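PDB 5LK6: Alpha/beta hydrolase fold-3 domain protein from Sulfolobus islandicus, which is probably a thermostable carboxylesterase or lipase of the alpha/beta hydrolase fold, cleaving ester bonds by means of a serine nucleophile. Local coordinates for residues I30-A35 against I84-S89; D91-A96 against F276-P281. All coordinates share one frame; numbering follows the deposited sequence.

Interaction 1 of 2, residues I30-A35 against I84-S89; sequences IFRQLA and IGDVES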
loop_
_atom_site.group_PDB
_atom_site.type_symbol
_atom_site.label_atom_id
_atom_site.label_comp_id
_atom_site.label_asym_id
_atom_site.label_seq_id
_atom_site.Cartn_x
_atom_site.Cartn_y
_atom_site.Cartn_z
ATOM N N ILE A 30 -18.524 1.520 -23.769
ATOM C CA ILE A 30 -18.817 0.862 -22.484
ATOM C C ILE A 30 -17.757 1.202 -21.398
ATOM O O ILE A 30 -18.138 1.480 -20.251
ATOM C CB ILE A 30 -19.008 -0.659 -22.637
ATOM C CG1 ILE A 30 -20.293 -0.916 -23.412
ATOM C CG2 ILE A 30 -19.049 -1.346 -21.263
ATOM C CD1 ILE A 30 -20.455 -2.352 -23.850
ATOM N N PHE A 31 -16.459 1.240 -21.757
ATOM C CA PHE A 31 -15.462 1.567 -20.755
ATOM C C PHE A 31 -15.544 3.049 -20.333
ATOM O O PHE A 31 -15.422 3.330 -19.144
ATOM C CB PHE A 31 -14.052 1.176 -21.187
ATOM C CG PHE A 31 -12.998 1.640 -20.246
ATOM C CD1 PHE A 31 -12.702 0.895 -19.107
ATOM C CD2 PHE A 31 -12.376 2.862 -20.443
ATOM C CE1 PHE A 31 -11.782 1.347 -18.189
ATOM C CE2 PHE A 31 -11.468 3.341 -19.528
ATOM C CZ PHE A 31 -11.160 2.569 -18.409
ATOM N N ARG A 32 -15.706 3.971 -21.299
ATOM C CA ARG A 32 -16.043 5.399 -21.026
ATOM C C ARG A 32 -17.163 5.553 -20.007
ATOM O O ARG A 32 -16.992 6.359 -19.112
ATOM C CB ARG A 32 -16.507 6.180 -22.273
ATOM C CG ARG A 32 -15.488 7.037 -22.980
ATOM C CD ARG A 32 -16.110 8.284 -23.621
ATOM N NE ARG A 32 -15.074 8.998 -24.393
ATOM C CZ ARG A 32 -14.869 10.337 -24.478
ATOM N NH1 ARG A 32 -15.628 11.245 -23.817
ATOM N NH2 ARG A 32 -13.855 10.772 -25.254
ATOM N N GLN A 33 -18.283 4.824 -20.174
ATOM C CA GLN A 33 -19.424 4.917 -19.272
ATOM C C GLN A 33 -19.076 4.437 -17.888
ATOM O O GLN A 33 -19.418 5.094 -16.922
ATOM C CB GLN A 33 -20.594 4.053 -19.700
ATOM C CG GLN A 33 -21.571 4.689 -20.668
ATOM C CD GLN A 33 -22.336 3.677 -21.605
ATOM O OE1 GLN A 33 -22.330 2.412 -21.444
ATOM N NE2 GLN A 33 -22.974 4.258 -22.619
ATOM N N LEU A 34 -18.455 3.257 -17.779
ATOM C CA LEU A 34 -18.068 2.722 -16.464
ATOM C C LEU A 34 -17.101 3.633 -15.674
ATOM O O LEU A 34 -17.217 3.735 -14.461
ATOM C CB LEU A 34 -17.474 1.317 -16.587
ATOM C CG LEU A 34 -18.464 0.247 -17.064
ATOM C CD1 LEU A 34 -17.727 -1.090 -17.136
ATOM C CD2 LEU A 34 -19.733 0.146 -16.210
ATOM N N ALA A 35 -16.165 4.274 -16.366
ATOM C CA ALA A 35 -15.168 5.078 -15.735
ATOM C C ALA A 35 -15.609 6.508 -15.463
ATOM O O ALA A 35 -15.056 7.156 -14.572
ATOM C CB ALA A 35 -13.943 5.092 -16.588
ATOM N N ILE A 84 -8.509 0.763 -25.804
ATOM C CA ILE A 84 -9.598 1.556 -25.196
ATOM C C ILE A 84 -8.975 2.529 -24.194
ATOM O O ILE A 84 -7.732 2.644 -24.093
ATOM C CB ILE A 84 -10.702 0.679 -24.588
ATOM C CG1 ILE A 84 -10.278 0.020 -23.278
ATOM C CG2 ILE A 84 -11.132 -0.346 -25.617
ATOM C CD1 ILE A 84 -11.310 -0.964 -22.744
ATOM N N GLY A 85 -9.844 3.274 -23.535
ATOM C CA GLY A 85 -9.402 4.333 -22.684
ATOM C C GLY A 85 -8.947 5.535 -23.484
ATOM O O GLY A 85 -8.761 5.472 -24.709
ATOM N N ASP A 86 -8.766 6.627 -22.754
ATOM C CA ASP A 86 -8.398 7.955 -23.301
ATOM C C ASP A 86 -8.425 8.981 -22.176
ATOM O O ASP A 86 -8.862 8.697 -21.076
ATOM C CB ASP A 86 -9.281 8.415 -24.489
ATOM C CG ASP A 86 -10.773 8.429 -24.200
ATOM O OD1 ASP A 86 -11.236 8.418 -23.029
ATOM O OD2 ASP A 86 -11.501 8.481 -25.223
ATOM N N VAL A 87 -7.906 10.162 -22.461
ATOM C CA VAL A 87 -7.892 11.268 -21.513
ATOM C C VAL A 87 -9.251 11.529 -20.874
ATOM O O VAL A 87 -9.319 11.702 -19.673
ATOM C CB VAL A 87 -7.298 12.501 -22.180
ATOM C CG1 VAL A 87 -7.590 13.779 -21.415
ATOM C CG2 VAL A 87 -5.799 12.318 -22.276
ATOM N N GLU A 88 -10.324 11.517 -21.649
ATOM C CA GLU A 88 -11.635 11.866 -21.115
ATOM C C GLU A 88 -12.067 10.812 -20.110
ATOM O O GLU A 88 -12.385 11.139 -18.969
ATOM C CB GLU A 88 -12.689 12.134 -22.223
ATOM C CG GLU A 88 -12.644 13.535 -22.887
ATOM C CD GLU A 88 -13.130 14.771 -21.982
ATOM O OE1 GLU A 88 -13.275 14.729 -20.679
ATOM O OE2 GLU A 88 -13.352 15.865 -22.599
ATOM N N SER A 89 -12.019 9.545 -20.501
ATOM C CA SER A 89 -12.377 8.436 -19.605
ATOM C C SER A 89 -11.498 8.357 -18.348
ATOM O O SER A 89 -11.986 7.930 -17.316
ATOM C CB SER A 89 -12.328 7.080 -20.330
ATOM O OG SER A 89 -11.018 6.711 -20.807
#

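Interaction 2 of 2, residues D91-A96 against F276-P281; sequences DPLCRA and FLSFFP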
loop_
_atom_site.group_PDB
_atom_site.type_symbol
_atom_site.label_atom_id
_atom_site.label_comp_id
_atom_site.label_asym_id
_atom_site.label_seq_id
_atom_site.Cartn_x
_atom_site.Cartn_y
_atom_site.Cartn_z
ATOM N N ASP A 91 -10.222 10.893 -16.689
ATOM C CA ASP A 91 -10.188 12.186 -16.109
ATOM C C ASP A 91 -10.502 12.117 -14.575
ATOM O O ASP A 91 -9.802 12.755 -13.784
ATOM C CB ASP A 91 -11.122 13.121 -16.921
ATOM C CG ASP A 91 -11.113 14.593 -16.413
ATOM O OD1 ASP A 91 -10.244 15.403 -16.865
ATOM O OD2 ASP A 91 -12.008 14.875 -15.554
ATOM N N PRO A 92 -11.510 11.326 -14.165
ATOM C CA PRO A 92 -11.683 11.147 -12.731
ATOM C C PRO A 92 -10.463 10.590 -11.967
ATOM O O PRO A 92 -10.107 11.093 -10.889
ATOM C CB PRO A 92 -12.866 10.184 -12.632
ATOM C CG PRO A 92 -13.664 10.466 -13.845
ATOM C CD PRO A 92 -12.620 10.715 -14.910
ATOM N N LEU A 93 -9.812 9.589 -12.521
ATOM C CA LEU A 93 -8.645 9.051 -11.853
ATOM C C LEU A 93 -7.499 10.064 -11.816
ATOM O O LEU A 93 -6.802 10.164 -10.812
ATOM C CB LEU A 93 -8.217 7.763 -12.553
ATOM C CG LEU A 93 -6.948 7.079 -12.071
ATOM C CD1 LEU A 93 -7.028 6.689 -10.616
ATOM C CD2 LEU A 93 -6.712 5.854 -12.941
ATOM N N CYS A 94 -7.284 10.773 -12.919
ATOM C CA CYS A 94 -6.123 11.628 -13.029
ATOM C C CYS A 94 -6.314 12.792 -12.107
ATOM O O CYS A 94 -5.370 13.232 -11.489
ATOM C CB CYS A 94 -5.901 12.128 -14.440
ATOM S SG CYS A 94 -5.108 10.897 -15.486
ATOM N N ARG A 95 -7.552 13.254 -12.000
ATOM C CA ARG A 95 -7.896 14.296 -11.020
ATOM C C ARG A 95 -7.587 13.861 -9.626
ATOM O O ARG A 95 -7.021 14.617 -8.886
ATOM C CB ARG A 95 -9.381 14.680 -11.092
ATOM C CG ARG A 95 -9.711 15.629 -12.236
ATOM C CD ARG A 95 -11.223 15.716 -12.410
ATOM N NE ARG A 95 -11.521 16.727 -13.424
ATOM C CZ ARG A 95 -11.509 18.048 -13.229
ATOM N NH1 ARG A 95 -11.265 18.594 -12.041
ATOM N NH2 ARG A 95 -11.745 18.829 -14.260
ATOM N N ALA A 96 -7.971 12.629 -9.288
ATOM C CA ALA A 96 -7.776 12.064 -7.961
ATOM C C ALA A 96 -6.311 11.866 -7.641
ATOM O O ALA A 96 -5.887 12.103 -6.518
ATOM C CB ALA A 96 -8.527 10.757 -7.811
ATOM N N PHE A 276 -8.899 -1.976 -10.675
ATOM C CA PHE A 276 -9.659 -1.478 -9.554
ATOM C C PHE A 276 -9.527 0.045 -9.252
ATOM O O PHE A 276 -10.442 0.608 -8.683
ATOM C CB PHE A 276 -9.447 -2.346 -8.266
ATOM C CG PHE A 276 -8.111 -2.169 -7.563
ATOM C CD1 PHE A 276 -6.962 -2.789 -8.025
ATOM C CD2 PHE A 276 -8.029 -1.450 -6.380
ATOM C CE1 PHE A 276 -5.760 -2.645 -7.383
ATOM C CE2 PHE A 276 -6.811 -1.286 -5.722
ATOM C CZ PHE A 276 -5.667 -1.885 -6.235
ATOM N N LEU A 277 -8.414 0.698 -9.610
ATOM C CA LEU A 277 -8.306 2.152 -9.437
ATOM C C LEU A 277 -9.311 2.934 -10.321
ATOM O O LEU A 277 -9.758 3.988 -9.919
ATOM C CB LEU A 277 -6.886 2.677 -9.713
ATOM C CG LEU A 277 -5.894 2.523 -8.557
ATOM C CD1 LEU A 277 -5.459 1.076 -8.384
ATOM C CD2 LEU A 277 -4.687 3.445 -8.772
ATOM N N SER A 278 -9.643 2.418 -11.514
ATOM C CA SER A 278 -10.581 3.101 -12.395
ATOM C C SER A 278 -11.998 3.121 -11.760
ATOM O O SER A 278 -12.833 3.982 -12.102
ATOM C CB SER A 278 -10.589 2.470 -13.808
ATOM O OG SER A 278 -9.340 2.558 -14.478
ATOM N N PHE A 279 -12.250 2.191 -10.825
ATOM C CA PHE A 279 -13.562 2.019 -10.211
ATOM C C PHE A 279 -13.489 2.234 -8.729
ATOM O O PHE A 279 -14.214 1.584 -7.943
ATOM C CB PHE A 279 -14.129 0.656 -10.569
ATOM C CG PHE A 279 -13.964 0.359 -11.992
ATOM C CD1 PHE A 279 -14.551 1.160 -12.913
ATOM C CD2 PHE A 279 -13.087 -0.646 -12.429
ATOM C CE1 PHE A 279 -14.327 0.932 -14.285
ATOM C CE2 PHE A 279 -12.873 -0.892 -13.782
ATOM C CZ PHE A 279 -13.496 -0.098 -14.714
ATOM N N PHE A 280 -12.690 3.230 -8.359
ATOM C CA PHE A 280 -12.501 3.563 -6.944
ATOM C C PHE A 280 -13.778 3.881 -6.153
ATOM O O PHE A 280 -13.791 3.610 -4.983
ATOM C CB PHE A 280 -11.429 4.647 -6.740
ATOM C CG PHE A 280 -11.787 6.015 -7.300
ATOM C CD1 PHE A 280 -12.573 6.900 -6.565
ATOM C CD2 PHE A 280 -11.279 6.440 -8.526
ATOM C CE1 PHE A 280 -12.875 8.168 -7.077
ATOM C CE2 PHE A 280 -11.571 7.686 -9.041
ATOM C CZ PHE A 280 -12.379 8.552 -8.322
ATOM N N PRO A 281 -14.854 4.420 -6.781
ATOM C CA PRO A 281 -16.073 4.621 -5.983
ATOM C C PRO A 281 -16.770 3.350 -5.558
ATOM O O PRO A 281 -17.382 3.332 -4.518
ATOM C CB PRO A 281 -16.996 5.438 -6.902
ATOM C CG PRO A 281 -16.139 5.954 -7.982
ATOM C CD PRO A 281 -15.040 4.946 -8.147
#

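Interaction 1 of 2, residues I30-A35 against I84-S89
Phe-31 meets Ser-89 and Arg-32 meets Asp-86, two quite different grips of helix 24-36 on the 84-89 loop. The ring of Phe-31 turns its CE2 corner to Ser-89, whose OG lies at the ring edge, near its plane, 3.6 Å from Phe-31 CE2. Its CG stands trans to the backbone nitrogen (chi1 173°), which sets the ring against Gly-85 and Ser-89; Ile-84 CD1 packs against Phe-31 CB at 3.8 Å, and Ala-35 CB, one turn on, lies over one ring face, near its rim. The same Ala-35 CB reaches Ser-89 O at 3.5 Å. The 84-89 loop, on which helix 24-36 packs, comes after strand 72-77 and just downstream of the His-Gly-Gly-Gly sequence that, in hormone-sensitive-lipase-like members of the alpha/beta hydrolase fold, builds the oxyanion hole. Arg-32, its chain bent at chi2, brings its guanidinium to Asp-86 and Glu-88. Its NH2 forms a salt bridge with Asp-86 OD2 at 3.3 Å, with the two flat groups nearly perpendicular (89°) and the nitrogen lying above the carboxylate plane. Glu-88 CB lies over one guanidinium face, 3.5 Å from Arg-32 NH1, while the carboxylate of Glu-88 pairs with Arg-61. The second oxygen of Asp-86, OD1, accepts the Ser-89 backbone N at 2.9 Å, making an Asx motif. With an alanine at Asp-86, Arg-32 would be likely to lose its ionic mate in this loop and the Ser-89 amide its side-chain acceptor, leaving the turn less firmly held.

Interaction 2 of 2, residues D91-A96 against F276-P281
Leu-93 and Phe-280 carry this van der Waals contact between the helix that follows strand 72-77 in the alpha/beta hydrolase fold and the loop just after the histidine of the probable Ser-His-Asp triad. In Leu-93, with chi1 at 176°, CG lies beside the carbonyl carbon, and this brings CD1 up to Leu-277. Leu-93 CD1 rests 3.9 Å from Leu-277 O and 4.1 Å from Leu-277 CB, the two leucines crossing at a slant, while CD2 lies more loosely beside Ser-278. Phe-280, three residues beyond Leu-277, has its CE2 corner 4.1 Å from Pro-92 O and its CZ 4.5 Å from Ala-96 CB, so the ring leans against one turn of the helix. No hydrogen bond crosses between the segments.

Around this first shell, Pro-281 CD lies over one face of the Phe-280 ring, toward the rim, and Leu-277 O lies in plane at its edge. Helix 285-302 backs the contact: Ile-290 touches both Leu-93 and Phe-280, and Ile-293 touches Leu-277. Tyr-177 OH is hydrogen-bonded to Leu-277 N. Farther out, the first turn of helix 91-101 is tied down by Asp-91, whose OD1 is held by Arg-61 and Tyr-63 and whose OD2 takes a salt bridge at 2.9 Å from Arg-95 NE, with the oxygen lying in the guanidinium plane.

How the interactions relate
Both contacts are largely buried, but they differ in chemistry. Interaction 1 joins helix 24-36, the second helix of the chain, to the loop leading into helix 91-101; it buries more area (354 against 209 Å²) and has a charged margin where the exposed Arg-32 lies. Interaction 2 joins the start of that next helix to the loop before helix 285-302 and is van der Waals packing without a hydrogen bond between the segments. The two touch directly: Ala-35 O meets Pro-92 CG at 3.7 Å, and Leu-34 CB lies 3.9 Å from Phe-279 CE1. Arg-61 forms salt bridges with both Glu-88 of interaction 1 and Asp-91 of interaction 2.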